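3-oxo-glucose-6-phosphate:glutamate aminotransferase (Bacillus subtilis subsp. subtilis, PDB 4K2M) catalyses the reversible pyridoxal phosphate-dependent transfer of an amino group from glutamate to 3-dehydro-glucose 6-phosphate, giving kanosamine 6-phosphate on the route to kanosamine. Local coordinates at residues T390-V393 and Q394-A398. Sequence-based numbering, arbitrary orientation.
Sequences TPLV and QDKYA
The short surface helix 391-396 is held from its N-cap to its last turn by four successive i to i+4 backbone bonds, the first joining Gln394 N to Thr390 O and the last Tyr397 N to Val393 O. Thr390 is the N-cap: its OG1, on the same side as the backbone N and carbonyl carbon (chi1 67°), accepts from Val393 N at 3.1 Å, while Pro391 fills the first helical position, where no N-H is needed. The carbonyl of Thr390 has a double load. Gln394 N reaches its O at 3.0 Å in an almost straight bond, and the extended side chain of the same glutamine runs beside the first turn and adds a weak bond from NE2 to Thr390 O at 3.2 Å. One residue on, the carboxylate of Asp395 lies against Pro391 O, acceptor near acceptor, without a hydrogen bond between them. The apolar side is built on Leu392. With CG anti to the backbone N (chi1 176°), its isobutyl group leans along the helix toward the C-terminal turn, where CG meets Tyr397 CE2 at 3.8 Å and CD1 meets the aliphatic chain of Lys396 at CD, 3.7 Å away. The edge of the tyrosine ring also faces the backbone, Tyr397 CD2 lying 3.7 Å from Leu392 O, near the ring plane. Tyr397 is the first residue to leave helical angles; its ring lies back alongside Leu392, its OH bonds to Pro167 O, and the ring meets Tyr169, joining the turn to strand 166-169, outermost in this chain's mixed sheet. At the other end the second subunit of the homodimer packs on the cap, its Ile289 against Thr390 and its Asn290 against Pro391, with OD1 of that asparagine accepting from Leu392 N.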
loop_
_atom_site.group_PDB
_atom_site.type_symbol
_atom_site.label_atom_id
_atom_site.label_comp_id
_atom_site.label_asym_id
_atom_site.label_seq_id
_atom_site.Cartn_x
_atom_site.Cartn_y
_atom_site.Cartn_z
ATOM N N THR A 390 -18.359 7.702 17.116
ATOM C CA THR A 390 -16.985 7.660 17.590
ATOM C C THR A 390 -16.848 8.638 18.756
ATOM O O THR A 390 -17.646 9.567 18.888
ATOM C CB THR A 390 -15.998 8.092 16.474
ATOM O OG1 THR A 390 -16.192 9.483 16.180
ATOM C CG2 THR A 390 -16.217 7.279 15.209
ATOM N N PRO A 391 -15.819 8.458 19.587
ATOM C CA PRO A 391 -15.631 9.419 20.681
ATOM C C PRO A 391 -15.445 10.858 20.166
ATOM O O PRO A 391 -16.007 11.804 20.737
ATOM C CB PRO A 391 -14.360 8.918 21.358
ATOM C CG PRO A 391 -14.381 7.419 21.119
ATOM C CD PRO A 391 -14.931 7.284 19.706
ATOM N N LEU A 392 -14.685 11.029 19.085
ATOM C CA LEU A 392 -14.496 12.358 18.505
ATOM C C LEU A 392 -15.830 13.023 18.159
ATOM O O LEU A 392 -16.082 14.184 18.501
ATOM C CB LEU A 392 -13.620 12.260 17.249
ATOM C CG LEU A 392 -13.428 13.575 16.486
ATOM C CD1 LEU A 392 -12.682 14.592 17.334
ATOM C CD2 LEU A 392 -12.696 13.334 15.176
ATOM N N VAL A 393 -16.695 12.288 17.465
ATOM C CA VAL A 393 -17.961 12.873 17.037
ATOM C C VAL A 393 -18.823 13.198 18.248
ATOM O O VAL A 393 -19.399 14.283 18.344
ATOM C CB VAL A 393 -18.708 11.940 16.095
ATOM C CG1 VAL A 393 -20.148 12.394 15.931
ATOM C CG2 VAL A 393 -18.004 11.894 14.726
ATOM N N GLN A 394 -18.887 12.263 19.188
ATOM C CA GLN A 394 -19.669 12.477 20.401
ATOM C C GLN A 394 -19.165 13.686 21.181
ATOM O O GLN A 394 -19.959 14.494 21.679
ATOM C CB GLN A 394 -19.614 11.235 21.290
ATOM C CG GLN A 394 -20.297 10.015 20.705
ATOM C CD GLN A 394 -20.117 8.786 21.581
ATOM O OE1 GLN A 394 -20.955 8.484 22.434
ATOM N NE2 GLN A 394 -19.010 8.077 21.385
ATOM N N ASP A 395 -17.846 13.826 21.272
ATOM C CA ASP A 395 -17.242 14.863 22.108
ATOM C C ASP A 395 -17.187 16.239 21.454
ATOM O O ASP A 395 -17.270 17.251 22.137
ATOM C CB ASP A 395 -15.821 14.464 22.546
ATOM C CG ASP A 395 -15.792 13.203 23.407
ATOM O OD1 ASP A 395 -16.835 12.848 23.994
ATOM O OD2 ASP A 395 -14.713 12.567 23.496
ATOM N N LYS A 396 -17.042 16.288 20.134
ATOM C CA LYS A 396 -16.706 17.548 19.480
ATOM C C LYS A 396 -17.671 18.007 18.392
ATOM O O LYS A 396 -17.706 19.189 18.050
ATOM C CB LYS A 396 -15.298 17.470 18.891
ATOM C CG LYS A 396 -14.223 17.168 19.915
ATOM C CD LYS A 396 -12.880 17.676 19.428
ATOM C CE LYS A 396 -11.812 17.558 20.499
ATOM N NZ LYS A 396 -10.609 18.360 20.136
ATOM N N TYR A 397 -18.437 17.080 17.831
ATOM C CA TYR A 397 -19.274 17.416 16.681
ATOM C C TYR A 397 -20.765 17.403 17.047
ATOM O O TYR A 397 -21.639 17.392 16.185
ATOM C CB TYR A 397 -18.912 16.545 15.449
ATOM C CG TYR A 397 -17.516 16.871 14.896
ATOM C CD1 TYR A 397 -17.339 17.797 13.856
ATOM C CD2 TYR A 397 -16.385 16.272 15.425
ATOM C CE1 TYR A 397 -16.056 18.103 13.365
ATOM C CE2 TYR A 397 -15.110 16.565 14.946
ATOM C CZ TYR A 397 -14.944 17.477 13.919
ATOM O OH TYR A 397 -13.655 17.757 13.469
ATOM N N ALA A 398 -21.039 17.458 18.350
ATOM C CA ALA A 398 -22.409 17.574 18.855
ATOM C C ALA A 398 -22.995 18.968 18.633
ATOM O O ALA A 398 -22.333 19.982 18.865
ATOM C CB ALA A 398 -22.467 17.209 20.321
#